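5-formyltetrahydrofolate cyclo-ligase family protein (PDB 2JCB) probably catalyses the ATP-dependent cyclisation of 5-formyltetrahydrofolate to 5,10-methenyltetrahydrofolate, and binds ADP and magnesium. Local coordinates at residues A[84-98]-A[113-127]. Sequence-based numbering, arbitrary orientation.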
loop_
_atom_site.group_PDB
_atom_site.type_symbol
_atom_site.label_atom_id
_atom_site.label_comp_id
_atom_site.label_asym_id
_atom_site.label_seq_id
_atom_site.Cartn_x
_atom_site.Cartn_y
_atom_site.Cartn_z
ATOM N N PRO A 84 -1.125 -7.556 6.371
ATOM C CA PRO A 84 -0.850 -7.137 7.749
ATOM C C PRO A 84 -2.028 -7.246 8.711
ATOM O O PRO A 84 -3.168 -6.977 8.357
ATOM C CB PRO A 84 -0.459 -5.662 7.595
ATOM C CG PRO A 84 -1.210 -5.207 6.384
ATOM C CD PRO A 84 -1.419 -6.395 5.491
ATOM N N LYS A 85 -1.692 -7.592 9.948
ATOM C CA LYS A 85 -2.565 -7.384 11.094
ATOM C C LYS A 85 -1.951 -6.242 11.918
ATOM O O LYS A 85 -0.821 -6.348 12.414
ATOM C CB LYS A 85 -2.719 -8.662 11.931
ATOM C CG LYS A 85 -3.645 -8.455 13.152
ATOM C CD LYS A 85 -4.148 -9.756 13.761
ATOM C CE LYS A 85 -5.096 -9.494 14.974
ATOM N NZ LYS A 85 -6.407 -8.793 14.640
ATOM N N CYS A 86 -2.719 -5.179 12.107
ATOM C CA CYS A 86 -2.228 -4.016 12.824
ATOM C C CYS A 86 -2.495 -4.126 14.304
ATOM O O CYS A 86 -3.572 -4.558 14.735
ATOM C CB CYS A 86 -2.848 -2.729 12.274
ATOM S SG CYS A 86 -2.451 -2.415 10.572
ATOM N N ASN A 87 -1.487 -3.785 15.084
ATOM C CA ASN A 87 -1.682 -3.636 16.511
ATOM C C ASN A 87 -1.775 -2.129 16.797
ATOM O O ASN A 87 -0.799 -1.384 16.673
ATOM C CB ASN A 87 -0.558 -4.341 17.282
ATOM C CG ASN A 87 -0.709 -4.221 18.797
ATOM O OD1 ASN A 87 -1.336 -3.290 19.305
ATOM N ND2 ASN A 87 -0.097 -5.147 19.527
ATOM N N LYS A 88 -2.973 -1.687 17.148
ATOM C CA LYS A 88 -3.237 -0.268 17.336
ATOM C C LYS A 88 -2.501 0.322 18.539
ATOM O O LYS A 88 -2.171 1.510 18.540
ATOM C CB LYS A 88 -4.744 -0.024 17.411
ATOM C CG LYS A 88 -5.477 -0.585 16.173
ATOM C CD LYS A 88 -6.888 -0.012 16.001
ATOM C CE LYS A 88 -6.845 1.423 15.478
ATOM N NZ LYS A 88 -6.575 2.410 16.587
ATOM N N GLU A 89 -2.227 -0.511 19.542
ATOM C CA GLU A 89 -1.531 -0.071 20.743
ATOM C C GLU A 89 -0.076 0.275 20.487
ATOM O O GLU A 89 0.405 1.316 20.937
ATOM C CB GLU A 89 -1.600 -1.136 21.836
ATOM C CG GLU A 89 -2.970 -1.353 22.402
ATOM C CD GLU A 89 -2.923 -1.869 23.827
ATOM O OE1 GLU A 89 -2.199 -1.272 24.670
ATOM O OE2 GLU A 89 -3.621 -2.870 24.105
ATOM N N THR A 90 0.622 -0.619 19.789
ATOM C CA THR A 90 2.051 -0.477 19.545
ATOM C C THR A 90 2.315 0.122 18.164
ATOM O O THR A 90 3.467 0.443 17.825
ATOM C CB THR A 90 2.788 -1.840 19.681
ATOM O OG1 THR A 90 2.214 -2.782 18.767
ATOM C CG2 THR A 90 2.693 -2.384 21.110
ATOM N N ARG A 91 1.250 0.260 17.364
ATOM C CA ARG A 91 1.383 0.734 15.979
ATOM C C ARG A 91 2.345 -0.125 15.155
ATOM O O ARG A 91 3.064 0.364 14.281
ATOM C CB ARG A 91 1.742 2.227 15.934
ATOM C CG ARG A 91 0.580 3.079 15.475
ATOM C CD ARG A 91 -0.192 3.583 16.664
ATOM N NE ARG A 91 -1.311 4.442 16.291
ATOM C CZ ARG A 91 -1.192 5.679 15.803
ATOM N NH1 ARG A 91 -0.002 6.246 15.591
ATOM N NH2 ARG A 91 -2.285 6.367 15.526
ATOM N N THR A 92 2.350 -1.425 15.436
ATOM C CA THR A 92 3.185 -2.350 14.694
ATOM C C THR A 92 2.281 -3.169 13.781
ATOM O O THR A 92 1.077 -3.181 13.987
ATOM C CB THR A 92 3.990 -3.252 15.652
ATOM O OG1 THR A 92 3.086 -3.958 16.496
ATOM C CG2 THR A 92 4.914 -2.409 16.533
ATOM N N MET A 93 2.862 -3.808 12.760
ATOM C CA MET A 93 2.168 -4.706 11.839
ATOM C C MET A 93 2.785 -6.094 11.837
ATOM O O MET A 93 4.009 -6.248 11.836
ATOM C CB MET A 93 2.205 -4.143 10.420
ATOM C CG MET A 93 1.409 -2.874 10.242
ATOM S SD MET A 93 1.245 -2.378 8.523
ATOM C CE MET A 93 2.935 -1.859 8.084
ATOM N N SER A 94 1.933 -7.101 11.833
ATOM C CA SER A 94 2.372 -8.472 11.738
ATOM C C SER A 94 1.947 -8.925 10.358
ATOM O O SER A 94 0.754 -9.169 10.116
ATOM C CB SER A 94 1.672 -9.321 12.785
ATOM O OG SER A 94 1.996 -10.699 12.669
ATOM N N PHE A 95 2.902 -9.078 9.447
ATOM C CA PHE A 95 2.508 -9.626 8.153
ATOM C C PHE A 95 2.333 -11.139 8.258
ATOM O O PHE A 95 3.209 -11.833 8.748
ATOM C CB PHE A 95 3.506 -9.238 7.084
ATOM C CG PHE A 95 3.350 -7.824 6.682
ATOM C CD1 PHE A 95 2.554 -7.529 5.584
ATOM C CD2 PHE A 95 3.957 -6.802 7.395
ATOM C CE1 PHE A 95 2.332 -6.164 5.179
ATOM C CE2 PHE A 95 3.763 -5.434 7.024
ATOM C CZ PHE A 95 2.937 -5.119 5.921
ATOM N N ARG A 96 1.174 -11.623 7.828
ATOM C CA ARG A 96 0.882 -13.037 7.995
ATOM C C ARG A 96 0.440 -13.659 6.711
ATOM O O ARG A 96 -0.298 -13.059 5.949
ATOM C CB ARG A 96 -0.197 -13.268 9.087
ATOM C CG ARG A 96 0.008 -12.419 10.371
ATOM C CD ARG A 96 -1.107 -12.752 11.354
ATOM N NE ARG A 96 -0.854 -14.034 12.002
ATOM C CZ ARG A 96 -0.122 -14.179 13.090
ATOM N NH1 ARG A 96 0.454 -13.120 13.662
ATOM N NH2 ARG A 96 0.034 -15.370 13.597
ATOM N N GLN A 97 0.897 -14.876 6.472
ATOM C CA GLN A 97 0.593 -15.532 5.206
ATOM C C GLN A 97 -0.871 -15.961 5.090
ATOM O O GLN A 97 -1.441 -16.559 6.029
ATOM C CB GLN A 97 1.507 -16.738 4.990
ATOM C CG GLN A 97 1.135 -17.516 3.757
ATOM C CD GLN A 97 2.002 -18.741 3.498
ATOM O OE1 GLN A 97 2.652 -19.260 4.393
ATOM N NE2 GLN A 97 2.018 -19.187 2.245
ATOM N N ILE A 98 -1.420 -15.716 3.914
ATOM C CA ILE A 98 -2.775 -16.187 3.542
ATOM C C ILE A 98 -2.683 -16.976 2.257
ATOM O O ILE A 98 -2.029 -16.523 1.302
ATOM C CB ILE A 98 -3.850 -15.030 3.441
ATOM C CG1 ILE A 98 -3.501 -13.882 2.458
ATOM C CG2 ILE A 98 -4.162 -14.486 4.863
ATOM C CD1 ILE A 98 -4.748 -12.990 1.971
ATOM N N GLU A 113 -8.510 -8.478 8.107
ATOM C CA GLU A 113 -7.177 -8.873 8.585
ATOM C C GLU A 113 -7.018 -10.385 8.724
ATOM O O GLU A 113 -7.998 -11.068 8.939
ATOM C CB GLU A 113 -6.863 -8.206 9.926
ATOM C CG GLU A 113 -6.663 -6.682 9.803
ATOM C CD GLU A 113 -6.200 -6.040 11.090
ATOM O OE1 GLU A 113 -6.662 -6.473 12.178
ATOM O OE2 GLU A 113 -5.389 -5.091 11.001
ATOM N N PRO A 114 -5.764 -10.897 8.655
ATOM C CA PRO A 114 -5.518 -12.343 8.790
ATOM C C PRO A 114 -5.900 -12.776 10.203
ATOM O O PRO A 114 -5.618 -12.049 11.159
ATOM C CB PRO A 114 -3.994 -12.460 8.612
ATOM C CG PRO A 114 -3.446 -11.087 8.870
ATOM C CD PRO A 114 -4.510 -10.134 8.474
ATOM N N ILE A 115 -6.509 -13.954 10.323
ATOM C CA ILE A 115 -6.912 -14.480 11.614
ATOM C C ILE A 115 -5.657 -15.076 12.263
ATOM O O ILE A 115 -5.086 -16.031 11.727
ATOM C CB ILE A 115 -8.007 -15.580 11.453
ATOM C CG1 ILE A 115 -9.231 -15.029 10.698
ATOM C CG2 ILE A 115 -8.353 -16.190 12.804
ATOM C CD1 ILE A 115 -10.160 -16.096 10.132
ATOM N N PRO A 116 -5.179 -14.473 13.375
ATOM C CA PRO A 116 -3.948 -14.977 14.000
ATOM C C PRO A 116 -3.922 -16.499 14.147
ATOM O O PRO A 116 -2.915 -17.118 13.830
ATOM C CB PRO A 116 -3.955 -14.318 15.382
ATOM C CG PRO A 116 -4.625 -13.036 15.166
ATOM C CD PRO A 116 -5.702 -13.303 14.110
ATOM N N ALA A 117 -5.025 -17.105 14.606
ATOM C CA ALA A 117 -5.055 -18.546 14.864
ATOM C C ALA A 117 -4.886 -19.407 13.598
ATOM O O ALA A 117 -4.468 -20.565 13.687
ATOM C CB ALA A 117 -6.336 -18.924 15.610
ATOM N N LEU A 118 -5.166 -18.807 12.430
ATOM C CA LEU A 118 -5.152 -19.537 11.165
ATOM C C LEU A 118 -4.055 -19.097 10.210
ATOM O O LEU A 118 -4.028 -19.530 9.072
ATOM C CB LEU A 118 -6.510 -19.418 10.466
ATOM C CG LEU A 118 -7.716 -19.965 11.259
ATOM C CD1 LEU A 118 -8.975 -19.789 10.422
ATOM C CD2 LEU A 118 -7.519 -21.412 11.677
ATOM N N THR A 119 -3.156 -18.232 10.656
ATOM C CA THR A 119 -2.153 -17.689 9.749
ATOM C C THR A 119 -0.800 -17.602 10.442
ATOM O O THR A 119 -0.739 -17.541 11.690
ATOM C CB THR A 119 -2.578 -16.282 9.246
ATOM O OG1 THR A 119 -2.807 -15.406 10.364
ATOM C CG2 THR A 119 -3.847 -16.363 8.367
ATOM N N GLU A 120 0.279 -17.611 9.647
ATOM C CA GLU A 120 1.620 -17.655 10.233
ATOM C C GLU A 120 2.310 -16.351 9.941
ATOM O O GLU A 120 2.337 -15.938 8.783
ATOM C CB GLU A 120 2.430 -18.822 9.671
ATOM C CG GLU A 120 2.104 -20.134 10.332
ATOM C CD GLU A 120 2.717 -21.342 9.623
ATOM O OE1 GLU A 120 2.825 -22.403 10.269
ATOM O OE2 GLU A 120 3.076 -21.227 8.428
ATOM N N GLU A 121 2.860 -15.718 10.979
ATOM C CA GLU A 121 3.661 -14.514 10.801
ATOM C C GLU A 121 4.887 -14.814 9.951
ATOM O O GLU A 121 5.559 -15.853 10.169
ATOM C CB GLU A 121 4.178 -14.017 12.139
ATOM C CG GLU A 121 4.651 -12.586 12.046
ATOM C CD GLU A 121 4.970 -12.044 13.401
ATOM O OE1 GLU A 121 6.024 -12.457 13.977
ATOM O OE2 GLU A 121 4.142 -11.250 13.906
ATOM N N VAL A 122 5.207 -13.886 9.059
ATOM C CA VAL A 122 6.414 -13.964 8.220
ATOM C C VAL A 122 7.325 -12.767 8.547
ATOM O O VAL A 122 6.880 -11.623 8.545
ATOM C CB VAL A 122 6.054 -14.043 6.705
ATOM C CG1 VAL A 122 7.310 -14.091 5.847
ATOM C CG2 VAL A 122 5.244 -15.286 6.428
ATOM N N ASN A 123 8.582 -13.069 8.861
ATOM C CA ASN A 123 9.616 -12.072 9.196
ATOM C C ASN A 123 9.869 -11.139 8.024
ATOM O O ASN A 123 9.844 -11.592 6.883
ATOM C CB ASN A 123 10.918 -12.821 9.546
ATOM C CG ASN A 123 11.946 -11.949 10.268
ATOM O OD1 ASN A 123 12.478 -10.973 9.719
ATOM N ND2 ASN A 123 12.267 -12.334 11.494
ATOM N N ALA A 124 10.087 -9.849 8.306
ATOM C CA ALA A 124 10.395 -8.847 7.270
ATOM C C ALA A 124 11.556 -9.245 6.336
ATOM O O ALA A 124 11.514 -8.947 5.138
ATOM C CB ALA A 124 10.683 -7.500 7.913
ATOM N N ASP A 125 12.561 -9.940 6.860
ATOM C CA ASP A 125 13.701 -10.328 6.028
ATOM C C ASP A 125 13.354 -11.482 5.058
ATOM O O ASP A 125 14.189 -11.900 4.254
ATOM C CB ASP A 125 14.936 -10.638 6.907
ATOM C CG ASP A 125 14.771 -11.899 7.738
ATOM O OD1 ASP A 125 13.967 -12.791 7.342
ATOM O OD2 ASP A 125 15.467 -12.019 8.784
ATOM N N GLU A 126 12.126 -11.999 5.138
ATOM C CA GLU A 126 11.636 -13.065 4.230
ATOM C C GLU A 126 10.633 -12.554 3.174
ATOM O O GLU A 126 10.125 -13.320 2.345
ATOM C CB GLU A 126 10.968 -14.155 5.060
ATOM C CG GLU A 126 11.963 -15.010 5.757
ATOM C CD GLU A 126 11.339 -16.253 6.344
ATOM O OE1 GLU A 126 11.862 -16.717 7.380
ATOM O OE2 GLU A 126 10.340 -16.756 5.756
ATOM N N ILE A 127 10.357 -11.267 3.204
ATOM C CA ILE A 127 9.382 -10.681 2.315
ATOM C C ILE A 127 10.174 -9.937 1.222
ATOM O O ILE A 127 10.951 -9.053 1.541
ATOM C CB ILE A 127 8.410 -9.711 3.072
ATOM C CG1 ILE A 127 7.649 -10.451 4.213
ATOM C CG2 ILE A 127 7.478 -8.979 2.064
ATOM C CD1 ILE A 127 6.866 -9.540 5.183
HETATM O O HOH W 1 -7.444 -10.547 12.524
HETATM O O HOH W 2 5.678 -9.349 10.065
HETATM O O HOH W 3 -0.423 -19.006 7.210
#
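Arg96 takes hold of Thr119 side-on with two nitrogens. NE donates to Thr119 OG1 at 2.9 Å, and NH2 to the backbone O of Thr119 at 3.0 Å; both oxygens lie near the guanidinium plane. The bend at chi3 (77°) turns this edge of the long arginine to the threonine. Thr119 suits the place because its hydroxyl accepts from Arg96 while donating to Ile115 O, which ties down the 3-10 turn 116-118. Pro116 CA covers one face of the guanidinium, and the backbone around Glu120 and Glu121 the other.

Glu121 OE2 receives Ser94 OG on its anti lone pair at 2.5 Å, a short bond to a carboxylate that suits its solvent-exposed position. The buried Glu113 uses both oxygens: OE2 accepts Cys86 N in an almost straight bond (177°), from above the carboxylate plane, while OE1 forms a weak salt bridge with Lys85 NZ at 3.4 Å. A water bridges NZ to Pro114 O.

Backbone pairing is brief: Val122 N bonds to Phe95 O and Gln97 N to Glu120 O, both at 2.9 Å, with two waters extending it.

Some of the apolar contacts use proline rings and aliphatic stems: Pro114 CG packs against Arg96 CD, and the long Lys85 lays CE on Pro116 CG at 3.6 Å while its NZ reaches charge and water. Ile127 CD1 meets Phe95 CB at 3.9 Å.

This is structural packing, with the Cys86 side chain about 11 Å from the bound ADP. Segment 84-98 is a beta hairpin with a G1 beta bulge at its turn. The short, weakly bonded strand 120-121 is an outermost strand of the mixed sheet, antiparallel to 92-98, while strand 111-114 pairs with 104-108 and helix 150-154 packs against Phe95 and Cys86.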